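PDB 4KMF: interferon-inducible and double-stranded-dependent eIF-2kinase from Carassius auratus, which binds Z-DNA through its Zalpha domain and, as a PKR-like kinase, probably phosphorylates the translation initiation factor eIF2alpha. Local coordinates for residues Arg8-Phe13 with Arg38-Leu43. Numbering follows the deposited sequence.
Sequences RKIIDF and RHLYNL. With nucleotides of chain B.
DG5 of chain B brings the C8 edge of its guanine over one face of the Y41 ring in a CH-pi contact, C8 lying 3.3 Å above the plane and over its centre, while OP1 of DC4 of chain B sits in plane at the ring edge. There Y41 OH donates a 2.7 Å hydrogen bond to that OP1. W59 meets the ring edge-to-face. Y41 stands on helix 33-45, the recognition helix of the winged helix-turn-helix Zalpha fold, which turns one side to Z-DNA and packs the other on helix 2-17. A leucine at Y41 would probably leave the DC4 phosphate without its hydroxyl donor and the guanine C8-H without the aromatic face it points at. R38 runs its aliphatic CB, CG and CD past OP1 of DC6 of chain B, and its bend at chi3 (94°) turns the guanidinium off the line of the chain; NH2 forms a salt bridge with E3 OE1.

Between the segments, whose axes cross at -81°, 10.6 Å apart, apolar side chains and H39 CB make the contact. I10 divides its branches: CG2, anti to the backbone N, lies 3.7 Å from L40 CD2 and also reaches L43 CD1, whereas CD1 presses on H39 CB at 3.4 Å, the side chains crossing at about a right angle. The H39 imidazole meets I10 CD1 obliquely, and its ND1 is hydrogen-bonded to E7 OE2, which is also bonded to N42 ND2. V49 and Q48 pack against both I11 and L43, where I11 CD1 rests against the forked end of L43, 3.8 Å from CD1 and 3.9 Å from CD2.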
loop_
_atom_site.group_PDB
_atom_site.type_symbol
_atom_site.label_atom_id
_atom_site.label_comp_id
_atom_site.label_asym_id
_atom_site.label_seq_id
_atom_site.Cartn_x
_atom_site.Cartn_y
_atom_site.Cartn_z
ATOM N N ARG A 8 -17.033 -4.557 -14.903
ATOM C CA ARG A 8 -17.704 -5.499 -15.808
ATOM C C ARG A 8 -16.700 -6.364 -16.544
ATOM O O ARG A 8 -16.896 -7.592 -16.663
ATOM C CB ARG A 8 -18.548 -4.732 -16.829
ATOM C CG ARG A 8 -19.933 -4.332 -16.357
ATOM C CD ARG A 8 -20.521 -3.387 -17.409
ATOM N NE ARG A 8 -21.798 -2.772 -17.035
ATOM C CZ ARG A 8 -22.621 -2.171 -17.904
ATOM N NH1 ARG A 8 -22.301 -2.098 -19.193
ATOM N NH2 ARG A 8 -23.773 -1.646 -17.493
ATOM N N LYS A 9 -15.607 -5.738 -16.995
ATOM C CA LYS A 9 -14.539 -6.462 -17.669
ATOM C C LYS A 9 -13.862 -7.490 -16.762
ATOM O O LYS A 9 -13.553 -8.591 -17.201
ATOM C CB LYS A 9 -13.522 -5.486 -18.240
ATOM C CG LYS A 9 -14.096 -4.651 -19.369
ATOM C CD LYS A 9 -13.020 -3.897 -20.135
ATOM C CE LYS A 9 -13.675 -3.093 -21.238
ATOM N NZ LYS A 9 -12.890 -2.930 -22.522
ATOM N N ILE A 10 -13.647 -7.135 -15.493
ATOM C CA ILE A 10 -13.080 -8.048 -14.494
ATOM C C ILE A 10 -14.030 -9.227 -14.248
ATOM O O ILE A 10 -13.606 -10.380 -14.200
ATOM C CB ILE A 10 -12.732 -7.276 -13.185
ATOM C CG1 ILE A 10 -11.546 -6.336 -13.448
ATOM C CG2 ILE A 10 -12.410 -8.214 -12.006
ATOM C CD1 ILE A 10 -11.386 -5.157 -12.444
ATOM N N ILE A 11 -15.316 -8.938 -14.087
ATOM C CA ILE A 11 -16.314 -10.012 -13.945
ATOM C C ILE A 11 -16.328 -10.956 -15.160
ATOM O O ILE A 11 -16.360 -12.185 -14.998
ATOM C CB ILE A 11 -17.745 -9.449 -13.660
ATOM C CG1 ILE A 11 -17.758 -8.676 -12.333
ATOM C CG2 ILE A 11 -18.822 -10.545 -13.679
ATOM C CD1 ILE A 11 -17.432 -9.504 -11.092
ATOM N N ASP A 12 -16.279 -10.383 -16.362
ATOM C CA ASP A 12 -16.254 -11.191 -17.589
ATOM C C ASP A 12 -15.014 -12.078 -17.620
ATOM O O ASP A 12 -15.086 -13.260 -18.007
ATOM C CB ASP A 12 -16.281 -10.288 -18.836
ATOM C CG ASP A 12 -17.607 -9.552 -19.018
ATOM O OD1 ASP A 12 -18.639 -9.918 -18.403
ATOM O OD2 ASP A 12 -17.623 -8.590 -19.821
ATOM N N PHE A 13 -13.875 -11.505 -17.219
ATOM C CA PHE A 13 -12.646 -12.262 -17.120
ATOM C C PHE A 13 -12.785 -13.481 -16.187
ATOM O O PHE A 13 -12.341 -14.608 -16.526
ATOM C CB PHE A 13 -11.473 -11.375 -16.692
ATOM C CG PHE A 13 -10.186 -12.132 -16.624
ATOM C CD1 PHE A 13 -9.743 -12.696 -15.414
ATOM C CD2 PHE A 13 -9.445 -12.372 -17.791
ATOM C CE1 PHE A 13 -8.578 -13.480 -15.382
ATOM C CE2 PHE A 13 -8.261 -13.116 -17.738
ATOM C CZ PHE A 13 -7.830 -13.659 -16.543
ATOM N N ARG A 38 -8.224 -2.482 -6.257
ATOM C CA ARG A 38 -9.278 -1.519 -5.916
ATOM C C ARG A 38 -10.645 -2.052 -6.403
ATOM O O ARG A 38 -11.609 -2.132 -5.646
ATOM C CB ARG A 38 -8.971 -0.157 -6.534
ATOM C CG ARG A 38 -10.080 0.848 -6.257
ATOM C CD ARG A 38 -9.676 2.240 -6.716
ATOM N NE ARG A 38 -10.137 2.532 -8.062
ATOM C CZ ARG A 38 -9.344 2.782 -9.112
ATOM N NH1 ARG A 38 -8.012 2.793 -8.975
ATOM N NH2 ARG A 38 -9.893 3.036 -10.310
ATOM N N HIS A 39 -10.697 -2.453 -7.664
ATOM C CA HIS A 39 -11.921 -2.993 -8.230
ATOM C C HIS A 39 -12.363 -4.305 -7.613
ATOM O O HIS A 39 -13.559 -4.489 -7.371
ATOM C CB HIS A 39 -11.815 -3.100 -9.747
ATOM C CG HIS A 39 -11.680 -1.775 -10.424
ATOM N ND1 HIS A 39 -12.556 -0.729 -10.203
ATOM C CD2 HIS A 39 -10.755 -1.312 -11.294
ATOM C CE1 HIS A 39 -12.186 0.314 -10.924
ATOM N NE2 HIS A 39 -11.095 -0.012 -11.597
ATOM N N LEU A 40 -11.428 -5.227 -7.367
ATOM C CA LEU A 40 -11.798 -6.525 -6.767
ATOM C C LEU A 40 -12.433 -6.330 -5.374
ATOM O O LEU A 40 -13.433 -6.968 -5.053
ATOM C CB LEU A 40 -10.574 -7.440 -6.649
ATOM C CG LEU A 40 -10.165 -8.048 -8.004
ATOM C CD1 LEU A 40 -8.809 -8.758 -7.916
ATOM C CD2 LEU A 40 -11.267 -8.949 -8.557
ATOM N N TYR A 41 -11.847 -5.452 -4.552
ATOM C CA TYR A 41 -12.403 -5.227 -3.217
ATOM C C TYR A 41 -13.735 -4.473 -3.262
ATOM O O TYR A 41 -14.610 -4.775 -2.445
ATOM C CB TYR A 41 -11.378 -4.582 -2.262
ATOM C CG TYR A 41 -10.343 -5.585 -1.768
ATOM C CD1 TYR A 41 -9.140 -5.790 -2.482
ATOM C CD2 TYR A 41 -10.564 -6.341 -0.615
ATOM C CE1 TYR A 41 -8.189 -6.722 -2.059
ATOM C CE2 TYR A 41 -9.611 -7.290 -0.183
ATOM C CZ TYR A 41 -8.430 -7.481 -0.925
ATOM O OH TYR A 41 -7.511 -8.424 -0.484
ATOM N N ASN A 42 -13.923 -3.550 -4.226
ATOM C CA ASN A 42 -15.269 -2.943 -4.431
ATOM C C ASN A 42 -16.266 -4.019 -4.844
ATOM O O ASN A 42 -17.380 -4.067 -4.317
ATOM C CB ASN A 42 -15.267 -1.913 -5.575
ATOM C CG ASN A 42 -14.511 -0.650 -5.255
ATOM O OD1 ASN A 42 -14.320 -0.297 -4.104
ATOM N ND2 ASN A 42 -14.140 0.080 -6.300
ATOM N N LEU A 43 -15.854 -4.893 -5.771
ATOM C CA LEU A 43 -16.698 -6.010 -6.222
ATOM C C LEU A 43 -17.020 -6.960 -5.073
ATOM O O LEU A 43 -18.058 -7.591 -5.062
ATOM C CB LEU A 43 -16.051 -6.752 -7.396
ATOM C CG LEU A 43 -16.099 -6.057 -8.749
ATOM C CD1 LEU A 43 -15.213 -6.775 -9.731
ATOM C CD2 LEU A 43 -17.561 -6.017 -9.251
ATOM P P DG B 5 -2.623 -3.096 -3.836
ATOM O OP1 DG B 5 -2.377 -4.282 -4.662
ATOM O OP2 DG B 5 -1.917 -1.806 -4.103
ATOM O "O5'" DG B 5 -4.189 -2.785 -3.787
ATOM C "C5'" DG B 5 -4.668 -1.638 -3.080
ATOM C "C4'" DG B 5 -6.175 -1.750 -3.058
ATOM O "O4'" DG B 5 -6.615 -2.936 -2.360
ATOM C "C3'" DG B 5 -6.808 -0.569 -2.359
ATOM O "O3'" DG B 5 -7.263 0.254 -3.422
ATOM C "C2'" DG B 5 -7.995 -1.147 -1.607
ATOM C "C1'" DG B 5 -7.746 -2.636 -1.545
ATOM N N9 DG B 5 -7.367 -3.114 -0.210
ATOM C C8 DG B 5 -7.965 -4.145 0.488
ATOM N N7 DG B 5 -7.407 -4.383 1.639
ATOM C C5 DG B 5 -6.378 -3.436 1.732
ATOM C C6 DG B 5 -5.421 -3.246 2.768
ATOM O O6 DG B 5 -5.355 -3.903 3.823
ATOM N N1 DG B 5 -4.523 -2.196 2.506
ATOM C C2 DG B 5 -4.560 -1.434 1.347
ATOM N N2 DG B 5 -3.623 -0.480 1.237
ATOM N N3 DG B 5 -5.440 -1.651 0.324
ATOM C C4 DG B 5 -6.345 -2.637 0.605
ATOM P P DC B 4 -4.033 -8.212 -1.380
ATOM O OP1 DC B 4 -5.333 -8.403 -2.067
ATOM O OP2 DC B 4 -2.840 -8.244 -2.218
ATOM O "O5'" DC B 4 -4.023 -6.864 -0.544
ATOM C "C5'" DC B 4 -4.804 -5.709 -0.950
ATOM C "C4'" DC B 4 -3.894 -4.477 -0.882
ATOM O "O4'" DC B 4 -3.502 -4.227 0.492
ATOM C "C3'" DC B 4 -2.576 -4.590 -1.647
ATOM O "O3'" DC B 4 -2.257 -3.349 -2.293
ATOM C "C2'" DC B 4 -1.544 -4.882 -0.572
ATOM C "C1'" DC B 4 -2.098 -4.000 0.522
ATOM N N1 DC B 4 -1.561 -4.344 1.846
ATOM C C2 DC B 4 -0.357 -3.767 2.269
ATOM O O2 DC B 4 0.229 -2.982 1.528
ATOM N N3 DC B 4 0.125 -4.086 3.503
ATOM C C4 DC B 4 -0.533 -4.966 4.276
ATOM N N4 DC B 4 -0.057 -5.227 5.482
ATOM C C5 DC B 4 -1.775 -5.563 3.865
ATOM C C6 DC B 4 -2.241 -5.240 2.651
ATOM P P DC B 6 -7.405 1.841 -3.310
ATOM O OP1 DC B 6 -8.746 2.152 -3.846
ATOM O OP2 DC B 6 -6.222 2.370 -4.009
ATOM O "O5'" DC B 6 -7.397 2.232 -1.790
ATOM C "C5'" DC B 6 -7.758 3.577 -1.569
ATOM C "C4'" DC B 6 -6.897 4.122 -0.456
ATOM O "O4'" DC B 6 -7.271 3.467 0.777
ATOM C "C3'" DC B 6 -5.396 3.958 -0.584
ATOM O "O3'" DC B 6 -4.823 5.158 -0.085
ATOM C "C2'" DC B 6 -5.075 2.800 0.356
ATOM C "C1'" DC B 6 -6.109 2.998 1.445
ATOM N N1 DC B 6 -6.489 1.767 2.209
ATOM C C2 DC B 6 -5.761 1.453 3.362
ATOM O O2 DC B 6 -4.819 2.180 3.693
ATOM N N3 DC B 6 -6.108 0.371 4.082
ATOM C C4 DC B 6 -7.138 -0.386 3.660
ATOM N N4 DC B 6 -7.459 -1.465 4.384
ATOM C C5 DC B 6 -7.911 -0.078 2.485
ATOM C C6 DC B 6 -7.538 1.000 1.786
#